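Local coordinates for protein homoprotocatechuate 2,3-dioxygenase (PDB 4Z6M) that uses an iron(II) centre and molecular oxygen to cleave the aromatic ring of homoprotocatechuate, as an extradiol ring-opening dioxygenase, at residues P11-L16 and D88-Y93; M77-R82 and Y126-E131. The protein carries 1 engineered substitution. All blocks are in the same frame, centred on the assembly; numbering follows the deposited sequence.

Interaction 1 (P11-L16 and D88-Y93); sequences PAPDIL and DKAEAY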
ATOM      1  N   PRO A  11       9.620  21.303 -39.876  1.00 16.19           N
ATOM      2  CA  PRO A  11       9.417  21.214 -38.419  1.00 16.14           C
ATOM      3  C   PRO A  11       8.991  19.818 -37.958  1.00 14.53           C
ATOM      4  O   PRO A  11       8.263  19.122 -38.658  1.00 16.70           O
ATOM      5  CB  PRO A  11       8.280  22.201 -38.165  1.00 18.54           C
ATOM      6  CG  PRO A  11       7.508  22.196 -39.439  1.00 18.82           C
ATOM      7  CD  PRO A  11       8.586  22.151 -40.500  1.00 17.87           C
ATOM      8  N   ALA A  12       9.421  19.425 -36.767  1.00 14.83           N
ATOM      9  CA  ALA A  12       9.000  18.143 -36.207  1.00 14.67           C
ATOM     10  C   ALA A  12       7.498  18.185 -35.896  1.00 13.75           C
ATOM     11  O   ALA A  12       6.968  19.236 -35.501  1.00 14.96           O
ATOM     12  CB  ALA A  12       9.787  17.808 -34.948  1.00 14.78           C
ATOM     13  N   PRO A  13       6.825  17.040 -36.028  1.00 13.82           N
ATOM     14  CA  PRO A  13       5.464  16.943 -35.517  1.00 13.28           C
ATOM     15  C   PRO A  13       5.485  17.093 -34.003  1.00 13.57           C
ATOM     16  O   PRO A  13       6.440  16.672 -33.365  1.00 13.65           O
ATOM     17  CB  PRO A  13       5.051  15.511 -35.889  1.00 13.06           C
ATOM     18  CG  PRO A  13       6.340  14.764 -35.898  1.00 13.56           C
ATOM     19  CD  PRO A  13       7.304  15.738 -36.523  1.00 13.81           C
ATOM     20  N   ASP A  14       4.444  17.704 -33.450  1.00 12.66           N
ATOM     21  CA  ASP A  14       4.268  17.859 -32.011  1.00 12.53           C
ATOM     22  C   ASP A  14       3.734  16.551 -31.482  1.00 11.71           C
ATOM     23  O   ASP A  14       2.529  16.267 -31.585  1.00 11.37           O
ATOM     24  CB  ASP A  14       3.318  19.027 -31.711  1.00 13.67           C
ATOM     25  CG  ASP A  14       3.134  19.273 -30.228  1.00 13.54           C
ATOM     26  OD1 ASP A  14       3.593  18.417 -29.438  1.00 14.78           O
ATOM     27  OD2 ASP A  14       2.501  20.294 -29.847  1.00 17.26           O
ATOM     28  N   ILE A  15       4.618  15.773 -30.875  1.00  9.39           N
ATOM     29  CA  ILE A  15       4.267  14.471 -30.328  1.00  9.11           C
ATOM     30  C   ILE A  15       3.763  14.652 -28.891  1.00  8.71           C
ATOM     31  O   ILE A  15       4.438  15.266 -28.053  1.00  9.01           O
ATOM     32  CB  ILE A  15       5.467  13.519 -30.364  1.00  9.24           C
ATOM     33  CG1 ILE A  15       5.902  13.248 -31.819  1.00 11.03           C
ATOM     34  CG2 ILE A  15       5.169  12.228 -29.610  1.00  9.11           C
ATOM     35  CD1 ILE A  15       7.352  12.797 -31.931  1.00 12.02           C
ATOM     36  N   LEU A  16       2.600  14.075 -28.598  1.00  8.64           N
ATOM     37  CA  LEU A  16       2.051  14.109 -27.239  1.00  8.23           C
ATOM     38  C   LEU A  16       2.671  13.068 -26.305  1.00  7.55           C
ATOM     39  O   LEU A  16       3.013  13.378 -25.157  1.00  9.18           O
ATOM     40  CB  LEU A  16       0.547  13.888 -27.292  1.00  8.34           C
ATOM     41  CG  LEU A  16      -0.296  14.898 -28.060  1.00  8.82           C
ATOM     42  CD1 LEU A  16      -1.705  14.344 -28.249  1.00 10.06           C
ATOM     43  CD2 LEU A  16      -0.295  16.234 -27.312  1.00 10.17           C
ATOM     44  N   ASP A  88       0.602  15.533 -41.164  1.00 13.98           N
ATOM     45  CA  ASP A  88       1.267  16.124 -42.335  1.00 14.20           C
ATOM     46  C   ASP A  88       2.708  16.521 -42.010  1.00 14.00           C
ATOM     47  O   ASP A  88       3.608  16.272 -42.807  1.00 16.49           O
ATOM     48  CB  ASP A  88       0.529  17.364 -42.853  1.00 16.24           C
ATOM     49  CG  ASP A  88      -0.859  17.067 -43.335  1.00 21.76           C
ATOM     50  OD1 ASP A  88      -1.051  16.023 -43.982  1.00 24.93           O
ATOM     51  OD2 ASP A  88      -1.739  17.930 -43.103  1.00 31.24           O
ATOM     52  N   LYS A  89       2.929  17.142 -40.850  1.00 13.50           N
ATOM     53  CA  LYS A  89       4.295  17.505 -40.459  1.00 13.24           C
ATOM     54  C   LYS A  89       5.178  16.275 -40.343  1.00 13.22           C
ATOM     55  O   LYS A  89       6.328  16.289 -40.775  1.00 14.89           O
ATOM     56  CB  LYS A  89       4.321  18.317 -39.173  1.00 15.67           C
ATOM     57  CG  LYS A  89       3.737  19.712 -39.368  1.00 17.31           C
ATOM     58  CD  LYS A  89       3.319  20.379 -38.085  1.00 21.04           C
ATOM     59  CE  LYS A  89       4.497  20.952 -37.344  1.00 27.88           C
ATOM     60  NZ  LYS A  89       4.307  22.432 -37.197  1.00 37.01           N
ATOM     61  N   ALA A  90       4.645  15.201 -39.767  1.00 12.66           N
ATOM     62  CA  ALA A  90       5.426  13.969 -39.631  1.00 12.97           C
ATOM     63  C   ALA A  90       5.812  13.389 -41.001  1.00 14.04           C
ATOM     64  O   ALA A  90       6.947  12.950 -41.220  1.00 13.50           O
ATOM     65  CB  ALA A  90       4.671  12.933 -38.807  1.00 13.11           C
ATOM     66  N   GLU A  91       4.879  13.431 -41.944  1.00 13.84           N
ATOM     67  CA  GLU A  91       5.156  12.919 -43.281  1.00 14.72           C
ATOM     68  C   GLU A  91       6.275  13.726 -43.951  1.00 15.24           C
ATOM     69  O   GLU A  91       7.212  13.160 -44.489  1.00 15.49           O
ATOM     70  CB  GLU A  91       3.886  12.948 -44.124  1.00 15.95           C
ATOM     71  CG  GLU A  91       4.009  12.297 -45.480  1.00 17.54           C
ATOM     72  CD  GLU A  91       2.656  12.159 -46.161  1.00 22.30           C
ATOM     73  OE1 GLU A  91       1.832  13.088 -46.043  1.00 26.68           O
ATOM     74  OE2 GLU A  91       2.423  11.134 -46.814  1.00 33.04           O
ATOM     75  N   ALA A  92       6.179  15.054 -43.897  1.00 16.02           N
ATOM     76  CA  ALA A  92       7.199  15.934 -44.483  1.00 15.77           C
ATOM     77  C   ALA A  92       8.561  15.749 -43.816  1.00 15.34           C
ATOM     78  O   ALA A  92       9.595  15.763 -44.476  1.00 16.19           O
ATOM     79  CB  ALA A  92       6.774  17.400 -44.384  1.00 17.37           C
ATOM     80  N   TYR A  93       8.547  15.568 -42.506  1.00 14.65           N
ATOM     81  CA  TYR A  93       9.777  15.414 -41.733  1.00 14.32           C
ATOM     82  C   TYR A  93      10.511  14.133 -42.133  1.00 13.83           C
ATOM     83  O   TYR A  93      11.707  14.157 -42.454  1.00 15.70           O
ATOM     84  CB  TYR A  93       9.428  15.407 -40.254  1.00 13.19           C
ATOM     85  CG  TYR A  93      10.590  15.509 -39.297  1.00 12.87           C
ATOM     86  CD1 TYR A  93      11.035  16.750 -38.864  1.00 14.24           C
ATOM     87  CD2 TYR A  93      11.174  14.373 -38.740  1.00 12.84           C
ATOM     88  CE1 TYR A  93      12.054  16.874 -37.939  1.00 13.31           C
ATOM     89  CE2 TYR A  93      12.222  14.489 -37.835  1.00 12.74           C
ATOM     90  CZ  TYR A  93      12.642  15.737 -37.424  1.00 12.84           C
ATOM     91  OH  TYR A  93      13.656  15.869 -36.504  1.00 14.31           O
TER
HETATM   92  O   HOH W   1       7.273  18.909 -41.167  1.00 16.51           O
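P13 is the bump of this contact, and the hollow that receives it is one turn of helix lined by K89, A90 and Y93. Its CG rests on A90 CB at 3.8 Å, its CD faces Y93 CB, and its CA lies against K89 CB. At A90 the ring comes down to the helix backbone, P13 CG being also 3.9 Å from A90 CA. P11 to P13 all keep phi near -67° and psi near 146°, the extended polyproline II conformation, which sets the residues out on different sides of the extended loop. On one side, the K89 side chain bends at its far end and crosses the P11 ring at about a right angle, with CE 3.5 Å from A12 O. On the other, Y93 has CG anti to its backbone N (chi1 -169°), which brings the ring up to A12, with CD1 3.6 Å from A12 CA. One water joins the two backbones, donating to P11 O (2.7 Å) and to K89 O (2.8 Å), the latter also taking the helical bond from Y93 N. A90 additionally touches L116 and F128 of the sheet below. The segment leading into strand 15-25 thus packs on helix 84-96, which covers one face of the mixed sheet, in a domain of the glyoxalase/dioxygenase superfamily.

Interaction 2 (M77-R82 and Y126-E131); sequences MAFRVR and YEFFFE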
ATOM      1  N   MET A  77       5.101   0.912 -33.414  1.00  9.74           N
ATOM      2  CA  MET A  77       5.038   1.658 -32.163  1.00  9.69           C
ATOM      3  C   MET A  77       4.509   3.035 -32.474  1.00  9.11           C
ATOM      4  O   MET A  77       5.057   3.740 -33.316  1.00 10.15           O
ATOM      5  CB  MET A  77       6.412   1.677 -31.460  1.00 12.56           C
ATOM      6  CG  MET A  77       7.587   1.989 -32.319  1.00 13.30           C
ATOM      7  SD  MET A  77       9.195   1.524 -31.610  1.00 16.63           S
ATOM      8  CE  MET A  77       9.004   1.927 -30.012  1.00 13.03           C
ATOM      9  N   ALA A  78       3.369   3.379 -31.856  1.00  8.13           N
ATOM     10  CA  ALA A  78       2.583   4.530 -32.262  1.00  8.86           C
ATOM     11  C   ALA A  78       2.637   5.615 -31.219  1.00  8.20           C
ATOM     12  O   ALA A  78       2.471   5.351 -30.010  1.00  8.44           O
ATOM     13  CB  ALA A  78       1.129   4.136 -32.512  1.00  9.33           C
ATOM     14  N   PHE A  79       2.813   6.845 -31.706  1.00  9.04           N
ATOM     15  CA  PHE A  79       2.775   8.051 -30.899  1.00  8.70           C
ATOM     16  C   PHE A  79       1.623   8.917 -31.371  1.00  8.55           C
ATOM     17  O   PHE A  79       1.413   9.078 -32.572  1.00  9.81           O
ATOM     18  CB  PHE A  79       4.072   8.832 -31.072  1.00  9.45           C
ATOM     19  CG  PHE A  79       5.291   8.065 -30.660  1.00  9.23           C
ATOM     20  CD1 PHE A  79       5.740   8.091 -29.362  1.00  9.17           C
ATOM     21  CD2 PHE A  79       5.988   7.287 -31.575  1.00  9.94           C
ATOM     22  CE1 PHE A  79       6.862   7.378 -28.966  1.00 10.10           C
ATOM     23  CE2 PHE A  79       7.126   6.563 -31.195  1.00 11.34           C
ATOM     24  CZ  PHE A  79       7.552   6.600 -29.879  1.00 10.47           C
ATOM     25  N   ARG A  80       0.851   9.441 -30.418  1.00  7.85           N
ATOM     26  CA  ARG A  80      -0.181  10.409 -30.755  1.00  7.82           C
ATOM     27  C   ARG A  80       0.418  11.800 -30.873  1.00  7.98           C
ATOM     28  O   ARG A  80       1.281  12.181 -30.077  1.00  9.03           O
ATOM     29  CB  ARG A  80      -1.320  10.376 -29.752  1.00  8.05           C
ATOM     30  CG  ARG A  80      -2.592  10.997 -30.292  1.00  9.11           C
ATOM     31  CD  ARG A  80      -3.783  10.892 -29.365  1.00  8.57           C
ATOM     32  NE  ARG A  80      -4.968  11.328 -30.061  1.00  9.45           N
ATOM     33  CZ  ARG A  80      -6.051  11.855 -29.509  1.00  9.13           C
ATOM     34  NH1 ARG A  80      -6.168  12.005 -28.200  1.00  9.52           N
ATOM     35  NH2 ARG A  80      -7.032  12.247 -30.294  1.00  9.68           N
ATOM     36  N   VAL A  81      -0.022  12.527 -31.889  1.00  8.33           N
ATOM     37  CA  VAL A  81       0.387  13.902 -32.128  1.00  8.66           C
ATOM     38  C   VAL A  81      -0.739  14.882 -31.800  1.00  9.67           C
ATOM     39  O   VAL A  81      -1.900  14.484 -31.630  1.00 10.38           O
ATOM     40  CB  VAL A  81       0.903  14.106 -33.562  1.00  9.51           C
ATOM     41  CG1 VAL A  81       2.102  13.245 -33.800  1.00 10.13           C
ATOM     42  CG2 VAL A  81      -0.169  13.837 -34.612  1.00 10.29           C
ATOM     43  N   ARG A  82      -0.397  16.155 -31.680  1.00 10.00           N
ATOM     44  CA  ARG A  82      -1.318  17.121 -31.055  1.00 10.08           C
ATOM     45  C   ARG A  82      -2.512  17.469 -31.933  1.00 10.57           C
ATOM     46  O   ARG A  82      -3.599  17.681 -31.414  1.00 11.92           O
ATOM     47  CB  ARG A  82      -0.588  18.397 -30.670  1.00 11.69           C
ATOM     48  CG  ARG A  82      -1.477  19.383 -29.910  1.00 12.90           C
ATOM     49  CD  ARG A  82      -0.705  20.542 -29.319  1.00 14.01           C
ATOM     50  NE  ARG A  82       0.145  20.082 -28.229  1.00 15.10           N
ATOM     51  CZ  ARG A  82      -0.289  19.821 -26.992  1.00 15.16           C
ATOM     52  NH1 ARG A  82      -1.554  20.036 -26.646  1.00 16.16           N
ATOM     53  NH2 ARG A  82       0.571  19.393 -26.075  1.00 15.32           N
ATOM     54  N   TYR A 126       7.610   3.307 -36.781  1.00 10.74           N
ATOM     55  CA  TYR A 126       6.881   4.308 -36.003  1.00 11.18           C
ATOM     56  C   TYR A 126       5.557   4.636 -36.679  1.00 11.31           C
ATOM     57  O   TYR A 126       5.496   4.720 -37.907  1.00 12.52           O
ATOM     58  CB  TYR A 126       7.699   5.588 -35.871  1.00 10.46           C
ATOM     59  CG  TYR A 126       8.735   5.664 -34.760  1.00  9.90           C
ATOM     60  CD1 TYR A 126       9.132   4.559 -34.008  1.00 10.62           C
ATOM     61  CD2 TYR A 126       9.265   6.895 -34.426  1.00 11.43           C
ATOM     62  CE1 TYR A 126      10.040   4.703 -32.950  1.00 12.18           C
ATOM     63  CE2 TYR A 126      10.174   7.042 -33.384  1.00 12.40           C
ATOM     64  CZ  TYR A 126      10.565   5.942 -32.654  1.00 10.32           C
ATOM     65  OH  TYR A 126      11.430   6.102 -31.598  1.00 11.77           O
ATOM     66  N   GLU A 127       4.504   4.856 -35.874  1.00  9.56           N
ATOM     67  CA  GLU A 127       3.269   5.454 -36.376  1.00  9.91           C
ATOM     68  C   GLU A 127       3.015   6.793 -35.677  1.00  9.02           C
ATOM     69  O   GLU A 127       3.255   6.920 -34.482  1.00  9.72           O
ATOM     70  CB  GLU A 127       2.053   4.543 -36.156  1.00 10.91           C
ATOM     71  CG  GLU A 127       0.759   5.139 -36.721  1.00 10.29           C
ATOM     72  CD  GLU A 127      -0.449   4.233 -36.555  1.00 10.76           C
ATOM     73  OE1 GLU A 127      -0.625   3.290 -37.389  1.00 12.38           O
ATOM     74  OE2 GLU A 127      -1.211   4.459 -35.587  1.00 11.77           O
ATOM     75  N   PHE A 128       2.509   7.756 -36.434  1.00  8.84           N
ATOM     76  CA  PHE A 128       2.007   9.016 -35.917  1.00  9.72           C
ATOM     77  C   PHE A 128       0.564   9.170 -36.354  1.00  9.31           C
ATOM     78  O   PHE A 128       0.224   8.983 -37.533  1.00 11.20           O
ATOM     79  CB  PHE A 128       2.837  10.166 -36.454  1.00 10.82           C
ATOM     80  CG  PHE A 128       4.284  10.059 -36.089  1.00 10.77           C
ATOM     81  CD1 PHE A 128       4.727  10.530 -34.865  1.00 12.06           C
ATOM     82  CD2 PHE A 128       5.176   9.386 -36.915  1.00 11.80           C
ATOM     83  CE1 PHE A 128       6.048  10.383 -34.487  1.00 13.67           C
ATOM     84  CE2 PHE A 128       6.502   9.240 -36.546  1.00 13.29           C
ATOM     85  CZ  PHE A 128       6.937   9.744 -35.334  1.00 13.01           C
ATOM     86  N   PHE A 129      -0.285   9.517 -35.397  1.00  9.26           N
ATOM     87  CA  PHE A 129      -1.720   9.705 -35.674  1.00  9.36           C
ATOM     88  C   PHE A 129      -2.259  10.746 -34.697  1.00  8.99           C
ATOM     89  O   PHE A 129      -1.695  10.909 -33.601  1.00  8.91           O
ATOM     90  CB  PHE A 129      -2.493   8.390 -35.527  1.00  9.81           C
ATOM     91  CG  PHE A 129      -2.663   7.958 -34.093  1.00  9.16           C
ATOM     92  CD1 PHE A 129      -1.683   7.212 -33.472  1.00  9.40           C
ATOM     93  CD2 PHE A 129      -3.760   8.390 -33.343  1.00  9.82           C
ATOM     94  CE1 PHE A 129      -1.798   6.880 -32.130  1.00  9.52           C
ATOM     95  CE2 PHE A 129      -3.881   8.046 -32.004  1.00  9.90           C
ATOM     96  CZ  PHE A 129      -2.906   7.292 -31.402  1.00  9.49           C
ATOM     97  N   PHE A 130      -3.338  11.421 -35.095  1.00  9.39           N
ATOM     98  CA  PHE A 130      -4.169  12.200 -34.171  1.00  9.55           C
ATOM     99  C   PHE A 130      -5.539  11.535 -33.949  1.00 10.00           C
ATOM    100  O   PHE A 130      -5.934  11.276 -32.799  1.00 10.13           O
ATOM    101  CB  PHE A 130      -4.372  13.636 -34.656  1.00 10.84           C
ATOM    102  CG  PHE A 130      -5.381  14.373 -33.843  1.00 12.22           C
ATOM    103  CD1 PHE A 130      -5.034  14.890 -32.613  1.00 12.03           C
ATOM    104  CD2 PHE A 130      -6.703  14.447 -34.262  1.00 14.23           C
ATOM    105  CE1 PHE A 130      -5.982  15.517 -31.833  1.00 14.42           C
ATOM    106  CE2 PHE A 130      -7.649  15.086 -33.501  1.00 15.82           C
ATOM    107  CZ  PHE A 130      -7.291  15.613 -32.281  1.00 16.25           C
ATOM    108  N   GLU A 131      -6.260  11.241 -35.035  1.00  9.98           N
ATOM    109  CA  GLU A 131      -7.632  10.740 -34.936  1.00 10.78           C
ATOM    110  C   GLU A 131      -7.681   9.348 -34.315  1.00 10.97           C
ATOM    111  O   GLU A 131      -6.980   8.442 -34.734  1.00 11.04           O
ATOM    112  CB  GLU A 131      -8.299  10.669 -36.325  1.00 12.55           C
ATOM    113  CG  GLU A 131      -8.372  11.987 -37.093  1.00 15.82           C
ATOM    114  CD  GLU A 131      -8.879  11.873 -38.531  1.00 21.47           C
ATOM    115  OE1 GLU A 131      -8.864  10.772 -39.184  1.00 22.05           O
ATOM    116  OE2 GLU A 131      -9.298  12.953 -39.014  1.00 29.79           O
TER
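The parallel pairing of strands 73-81 and 125-129 joins the first and last strands of a beta-alpha-beta-beta-beta module in the glyoxalase-type dioxygenase fold. Its register follows from the backbone bonds: E127 N donates to M77 O (2.8 Å) and F79 N to E127 O (2.8 Å, nearly straight at 174°), then V81 N to F129 O (2.9 Å). The fourth, F129 N to F79 O, is weak at 3.3 Å.

On the face carrying M77, F79, Y126 and F128, the edge of F79 points at the Y126 ring, with CE2 over its centre; the centroids are 5.0 Å apart and the planes meet at 63°, an edge-to-face stack. M77 SD lies at the edge of the Y126 ring, a Met-aromatic contact, while M77 CG packs obliquely against CD1. The F79 ring also meets F156 edge-to-face, and Y126 OH is hydrogen-bonded to Q158, so this face meets strand 152-160 of the other large sheet. V81 CG1 approaches the edge of F128.

The other face carries A78, R80, E127 and F129. F129 holds its CG between backbone N and carbonyl carbon (chi1 73°), which brings the ring across to the neighbouring strand, where R80 CA sits over one face in a CH-pi contact and A78 CB meets the edge. The E127 carboxylate has R117 and Y20 as partners.

R80 reaches past the strand end, extended from CG to NE. NH1 forms salt bridges to D277 and D279 of the second subunit, while NH2 lies over the rim of the F130 ring in an off-centre cation-pi contact. NE and NH2 both grip F130 O, each at 2.9 Å; the oxygen lies in the guanidinium plane, and NE meets it on a lone pair.

Overall arrangement
From the N terminus, 11-16 leads into strand 15-25; strand 73-81, carrying 77-82, is followed by helix 84-96, which holds 88-93. Last comes 126-131, on strand 125-129 and just beyond it. Interaction 1 closes a loop of 71 residues and interaction 2 one of 43. Their segments alternate along the chain, so the two closures cross rather than nest. Segments 11-16 and 77-82 are themselves neighbours: L16 N probably hydrogen-bonds R80 O, and D14 forms a salt bridge with R82. Strand 73-81 is flanked by 15-25 and 125-129 in one sheet, and interaction 1 ties the chain entering that sheet to the helix that follows strand 73-81.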